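Local coordinates for cellulase, glycosyl hydrolase family 5, TPS linker, domain X (Spirochaeta thermophila, PDB 5E9P), which probably anchors its parent family 5 cellulase to its substrate, as a type A carbohydrate-binding module that binds cellulose and xylan, at residues Leu42-Ile47 with Asp51-Trp56; Phe11-Asp14 with Tyr20-Thr23. All blocks are in the same frame, centred on the assembly; numbering follows the deposited sequence. Where two conformers were deposited one is given.

Interaction 1 of 2, residues Leu42-Ile47 with Asp51-Trp56; sequences LDLLEI and DYTNVW
Thr53 meets residues 42-47 with every atom of its side chain. Its CB lies beside the backbone N of Leu45. From there OG1, anti to its own carbonyl carbon (chi1 -53°), accepts the Leu45 N-H at 2.9 Å in a nearly straight bond, while the methyl CG2 turns the other way and rests 3.5 Å from Leu42 O. In the conformer given for Asp51, the same OG1 donates to Asp51 OD1 at 2.7 Å, coming from above the carboxylate plane; that oxygen also takes the N-H of Thr53, which closes an Asx turn.

Register along the strand is fixed further by the Tyr52 N-H, bonded to Leu45 O at 2.8 Å, next to the antiparallel non-hydrogen-bonded pair Glu46-Asp51. At one end the Asn54 amide grips Leu42 twice: OD1 receives the Leu42 N-H on an in-plane lone pair, and ND2 donates to Leu42 O at 3.0 Å. At the other end the Tyr52 and Ile47 side chains cross at about a right angle, Tyr52 CD2 standing 3.8 Å from Ile47 CB, with Ile47 O at the ring edge.

Strand 50-51 thus gives way to a type II turn, Tyr52-Val55, where the Thr53 hydroxyl and Asn54 amide take over, past the Tyr52 backbone bond, the pairing of an edge strand. In that Asp51 conformer, two donors on one oxygen would probably stabilise the charged carboxylate.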
loop_
_atom_site.group_PDB
_atom_site.type_symbol
_atom_site.label_atom_id
_atom_site.label_comp_id
_atom_site.label_asym_id
_atom_site.label_seq_id
_atom_site.Cartn_x
_atom_site.Cartn_y
_atom_site.Cartn_z
ATOM N N LEU A 42 -4.624 5.823 -9.534
ATOM C CA LEU A 42 -5.450 4.806 -8.931
ATOM C C LEU A 42 -6.879 5.254 -8.707
ATOM O O LEU A 42 -7.137 6.428 -8.391
ATOM C CB LEU A 42 -4.845 4.305 -7.625
ATOM C CG LEU A 42 -3.424 3.778 -7.740
ATOM C CD1 LEU A 42 -3.001 3.187 -6.420
ATOM C CD2 LEU A 42 -3.246 2.776 -8.839
ATOM N N ASP A 43 -7.786 4.315 -8.818
ATOM C CA ASP A 43 -9.140 4.521 -8.300
ATOM C C ASP A 43 -9.198 4.335 -6.805
ATOM O O ASP A 43 -10.034 4.973 -6.142
ATOM C CB ASP A 43 -10.123 3.535 -8.971
ATOM C CG ASP A 43 -10.298 3.818 -10.500
ATOM O OD1 ASP A 43 -10.262 4.987 -10.827
ATOM O OD2 ASP A 43 -10.570 2.816 -11.229
ATOM N N LEU A 44 -8.377 3.470 -6.248
ATOM C CA LEU A 44 -8.344 3.215 -4.791
ATOM C C LEU A 44 -7.015 2.662 -4.402
ATOM O O LEU A 44 -6.483 1.768 -5.061
ATOM C CB LEU A 44 -9.432 2.224 -4.423
ATOM C CG LEU A 44 -9.589 1.872 -2.965
ATOM C CD1 LEU A 44 -10.012 3.072 -2.140
ATOM C CD2 LEU A 44 -10.574 0.734 -2.780
ATOM N N LEU A 45 -6.518 3.185 -3.260
ATOM C CA LEU A 45 -5.458 2.494 -2.507
ATOM C C LEU A 45 -5.856 2.664 -1.044
ATOM O O LEU A 45 -5.726 3.765 -0.520
ATOM C CB LEU A 45 -4.073 3.042 -2.759
ATOM C CG LEU A 45 -2.952 2.123 -2.200
ATOM C CD1 LEU A 45 -2.813 0.854 -2.998
ATOM C CD2 LEU A 45 -1.646 2.880 -2.163
ATOM N N GLU A 46 -6.372 1.585 -0.446
ATOM C CA GLU A 46 -6.719 1.664 0.966
ATOM C C GLU A 46 -5.835 0.719 1.739
ATOM O O GLU A 46 -5.577 -0.408 1.271
ATOM C CB GLU A 46 -8.184 1.495 1.212
ATOM C CG GLU A 46 -8.732 0.249 0.701
ATOM C CD GLU A 46 -10.252 0.028 0.889
ATOM O OE1 GLU A 46 -10.907 0.893 1.484
ATOM O OE2 GLU A 46 -10.751 -1.080 0.483
ATOM N N ILE A 47 -5.356 1.170 2.870
ATOM C CA ILE A 47 -4.440 0.395 3.689
ATOM C C ILE A 47 -5.009 0.378 5.103
ATOM O O ILE A 47 -5.168 1.430 5.718
ATOM C CB ILE A 47 -2.984 0.913 3.644
ATOM C CG1 ILE A 47 -2.530 1.048 2.191
ATOM C CG2 ILE A 47 -2.135 -0.055 4.454
ATOM C CD1 ILE A 47 -1.148 1.673 2.043
ATOM N N ASP A 51 -8.072 5.494 3.435
ATOM C CA ASP A 51 -7.864 5.814 2.012
ATOM C C ASP A 51 -6.529 6.575 1.875
ATOM O O ASP A 51 -6.315 7.661 2.485
ATOM C CB ASP A 51 -9.132 6.625 1.601
ATOM C CG ASP A 51 -9.209 6.913 0.112
ATOM O OD1 ASP A 51 -8.165 6.919 -0.488
ATOM O OD2 ASP A 51 -10.281 7.307 -0.350
ATOM N N TYR A 52 -5.606 6.006 1.106
ATOM C CA TYR A 52 -4.311 6.598 0.724
ATOM C C TYR A 52 -4.214 6.660 -0.810
ATOM O O TYR A 52 -3.143 6.463 -1.362
ATOM C CB TYR A 52 -3.143 5.852 1.340
ATOM C CG TYR A 52 -3.139 5.853 2.854
ATOM C CD1 TYR A 52 -2.834 6.984 3.563
ATOM C CD2 TYR A 52 -3.504 4.724 3.542
ATOM C CE1 TYR A 52 -2.894 6.958 5.000
ATOM C CE2 TYR A 52 -3.544 4.700 4.863
ATOM C CZ TYR A 52 -3.272 5.762 5.593
ATOM O OH TYR A 52 -3.329 5.713 6.984
ATOM N N THR A 53 -5.327 6.921 -1.468
ATOM C CA THR A 53 -5.334 6.893 -2.950
ATOM C C THR A 53 -4.574 8.066 -3.504
ATOM O O THR A 53 -4.979 9.244 -3.236
ATOM C CB THR A 53 -6.781 6.881 -3.444
ATOM O OG1 THR A 53 -7.526 5.822 -2.820
ATOM C CG2 THR A 53 -6.868 6.678 -4.941
ATOM N N ASN A 54 -3.554 7.840 -4.303
ATOM C CA ASN A 54 -2.884 8.912 -5.029
ATOM C C ASN A 54 -2.238 9.916 -4.116
ATOM O O ASN A 54 -2.305 11.129 -4.349
ATOM C CB ASN A 54 -3.794 9.578 -6.049
ATOM C CG ASN A 54 -4.396 8.598 -6.995
ATOM O OD1 ASN A 54 -3.798 7.602 -7.395
ATOM N ND2 ASN A 54 -5.638 8.885 -7.411
ATOM N N VAL A 55 -1.530 9.440 -3.091
ATOM C CA VAL A 55 -0.781 10.291 -2.162
ATOM C C VAL A 55 0.586 9.740 -1.900
ATOM O O VAL A 55 0.859 8.521 -2.103
ATOM C CB VAL A 55 -1.490 10.491 -0.828
ATOM C CG1 VAL A 55 -2.865 11.031 -0.994
ATOM C CG2 VAL A 55 -1.474 9.207 0.047
ATOM N N TRP A 56 1.443 10.575 -1.367
ATOM C CA TRP A 56 2.667 10.157 -0.693
ATOM C C TRP A 56 2.387 10.088 0.789
ATOM O O TRP A 56 1.883 11.103 1.343
ATOM C CB TRP A 56 3.807 11.183 -0.941
ATOM C CG TRP A 56 5.157 10.763 -0.534
ATOM C CD1 TRP A 56 6.166 10.405 -1.408
ATOM C CD2 TRP A 56 5.803 10.783 0.775
ATOM N NE1 TRP A 56 7.340 10.185 -0.762
ATOM C CE2 TRP A 56 7.167 10.394 0.575
ATOM C CE3 TRP A 56 5.366 11.058 2.064
ATOM C CZ2 TRP A 56 8.074 10.271 1.642
ATOM C CZ3 TRP A 56 6.325 10.909 3.126
ATOM C CH2 TRP A 56 7.632 10.517 2.843
HETATM O O HOH W 1 -10.673 6.479 -3.614
HETATM O O HOH W 2 -4.820 2.843 8.194
#

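Interaction 2 of 2, residues Phe11-Asp14 with Tyr20-Thr23; sequences FSYD and YWKT
Phe11 drives the edge of its ring into the face of the Trp21 indole, the tight half of a three-ring cluster. CZ stands 3.6 Å above the indole plane, over the centre of the ring, and comes to 3.7 Å from Trp21 CE2, while Phe11 CE2 reaches Trp21 CZ3 at 3.8 Å. The planes meet at 60°, so this is an edge-to-face pair, with centroids 4.7 Å apart. CG of Phe11 lies opposite the backbone N (chi1 180°), which carries the phenyl ring off strand 11-14 toward the indole.

Tyr13, two residues on along the same strand, meets the indole more loosely. Here the roles are exchanged: the indole offers its edge, with CH2 3.9 Å from Tyr13 CD2, and the tyrosine ring offers a face. The touch falls toward the rim of that face, an offset edge-to-face pair with centroids 5.6 Å apart. Phe11 and Tyr13 are both partly exposed, whereas Trp21 is buried, so the cluster runs from a sunken indole outward to more accessible rings. Tyr74 and Val83 help to enclose the indole, and Tyr13 also meets Tyr74 edge-to-face.

Strand 11-14 belongs to one sheet of the jelly roll and strand 17-23 to the other, so the three rings bridge the two layers of the sandwich. Without the indole, with an alanine here, the Phe11 edge and the Tyr13 face are likely to be left without the ring they pack against, with a gap between the sheets. Ring hydrogens pointing at a neighbouring pi face give weak electrostatic attraction on top of dispersion, and cohesion here rests on aromatic contact rather than on polar bonds between the segments.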
loop_
_atom_site.group_PDB
_atom_site.type_symbol
_atom_site.label_atom_id
_atom_site.label_comp_id
_atom_site.label_asym_id
_atom_site.label_seq_id
_atom_site.Cartn_x
_atom_site.Cartn_y
_atom_site.Cartn_z
ATOM N N PHE A 11 8.427 -2.884 -2.680
ATOM C CA PHE A 11 7.429 -3.336 -3.644
ATOM C C PHE A 11 7.125 -2.224 -4.611
ATOM O O PHE A 11 6.973 -1.076 -4.221
ATOM C CB PHE A 11 6.163 -3.716 -2.859
ATOM C CG PHE A 11 5.013 -4.203 -3.692
ATOM C CD1 PHE A 11 4.924 -5.533 -4.053
ATOM C CD2 PHE A 11 4.021 -3.364 -4.123
ATOM C CE1 PHE A 11 3.847 -5.994 -4.750
ATOM C CE2 PHE A 11 2.962 -3.837 -4.859
ATOM C CZ PHE A 11 2.893 -5.145 -5.192
ATOM N N SER A 12 6.932 -2.564 -5.843
ATOM C CA SER A 12 6.427 -1.646 -6.828
ATOM C C SER A 12 5.611 -2.371 -7.838
ATOM O O SER A 12 5.736 -3.582 -8.135
ATOM C CB SER A 12 7.580 -0.851 -7.457
ATOM O OG SER A 12 8.534 -1.731 -8.042
ATOM N N TYR A 13 4.674 -1.654 -8.381
ATOM C CA TYR A 13 3.776 -2.194 -9.354
ATOM C C TYR A 13 3.204 -1.094 -10.229
ATOM O O TYR A 13 2.864 -0.028 -9.717
ATOM C CB TYR A 13 2.644 -2.987 -8.651
ATOM C CG TYR A 13 1.671 -3.593 -9.621
ATOM C CD1 TYR A 13 1.975 -4.758 -10.328
ATOM C CD2 TYR A 13 0.452 -3.009 -9.864
ATOM C CE1 TYR A 13 1.102 -5.280 -11.259
ATOM C CE2 TYR A 13 -0.425 -3.518 -10.798
ATOM C CZ TYR A 13 -0.107 -4.682 -11.482
ATOM O OH TYR A 13 -1.002 -5.162 -12.405
ATOM N N ASP A 14 3.075 -1.355 -11.514
ATOM C CA ASP A 14 2.433 -0.416 -12.450
ATOM C C ASP A 14 1.494 -1.168 -13.324
ATOM O O ASP A 14 1.951 -2.001 -14.137
ATOM C CB ASP A 14 3.464 0.320 -13.287
ATOM C CG ASP A 14 4.334 1.228 -12.433
ATOM O OD1 ASP A 14 5.366 0.773 -11.893
ATOM O OD2 ASP A 14 3.999 2.414 -12.292
ATOM N N TYR A 20 -5.205 -7.404 -3.879
ATOM C CA TYR A 20 -5.219 -7.461 -2.421
ATOM C C TYR A 20 -3.859 -8.038 -1.987
ATOM O O TYR A 20 -3.611 -9.232 -2.161
ATOM C CB TYR A 20 -6.362 -8.356 -1.937
ATOM C CG TYR A 20 -7.725 -7.871 -2.328
ATOM C CD1 TYR A 20 -8.335 -8.218 -3.475
ATOM C CD2 TYR A 20 -8.463 -7.043 -1.478
ATOM C CE1 TYR A 20 -9.680 -7.789 -3.810
ATOM C CE2 TYR A 20 -9.739 -6.620 -1.679
ATOM C CZ TYR A 20 -10.308 -6.965 -2.883
ATOM O OH TYR A 20 -11.627 -6.603 -3.199
ATOM N N TRP A 21 -3.026 -7.162 -1.422
ATOM C CA TRP A 21 -1.671 -7.512 -1.000
ATOM C C TRP A 21 -1.547 -7.306 0.499
ATOM O O TRP A 21 -2.025 -6.304 1.010
ATOM C CB TRP A 21 -0.633 -6.655 -1.707
ATOM C CG TRP A 21 -0.651 -6.722 -3.203
ATOM C CD1 TRP A 21 -0.582 -7.823 -3.991
ATOM C CD2 TRP A 21 -0.692 -5.616 -4.098
ATOM N NE1 TRP A 21 -0.569 -7.449 -5.324
ATOM C CE2 TRP A 21 -0.628 -6.105 -5.398
ATOM C CE3 TRP A 21 -0.779 -4.236 -3.931
ATOM C CZ2 TRP A 21 -0.652 -5.237 -6.539
ATOM C CZ3 TRP A 21 -0.783 -3.417 -5.028
ATOM C CH2 TRP A 21 -0.729 -3.900 -6.285
ATOM N N LYS A 22 -0.831 -8.195 1.195
ATOM C CA LYS A 22 -0.599 -8.003 2.619
ATOM C C LYS A 22 0.861 -8.171 2.938
ATOM O O LYS A 22 1.572 -8.978 2.276
ATOM C CB LYS A 22 -1.461 -8.907 3.454
ATOM C CG LYS A 22 -1.102 -10.364 3.355
ATOM C CD LYS A 22 -2.002 -11.230 4.264
ATOM C CE LYS A 22 -1.598 -12.668 4.110
ATOM N NZ LYS A 22 -2.394 -13.551 5.019
ATOM N N THR A 23 1.346 -7.454 3.948
ATOM C CA THR A 23 2.728 -7.586 4.381
ATOM C C THR A 23 2.796 -7.240 5.852
ATOM O O THR A 23 2.009 -6.443 6.349
ATOM C CB THR A 23 3.641 -6.614 3.571
ATOM O OG1 THR A 23 4.989 -6.774 3.932
ATOM C CG2 THR A 23 3.262 -5.190 3.685
#

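Interactions 1 and 2 lie in one jelly-roll module, their centres about 12 Å apart and their nearest atoms about 5 Å apart, without touching. They share a sheet: strand 17-23 carries Trp21, and strand 70-76 runs between it and strand 44-47. Ile72 and Tyr74 of that central strand join them, since Ile72 is packed by Leu45 and Trp21, and Tyr74 by Leu42 and Trp21. Interaction 2 joins the two sheets, whereas interaction 1 secures the turn leading from edge strand 50-51 of one to edge strand 56-58 of the other. The touching residues of both are structural packing; exposed Trp56, not among them, could only tentatively be linked to cellulose binding.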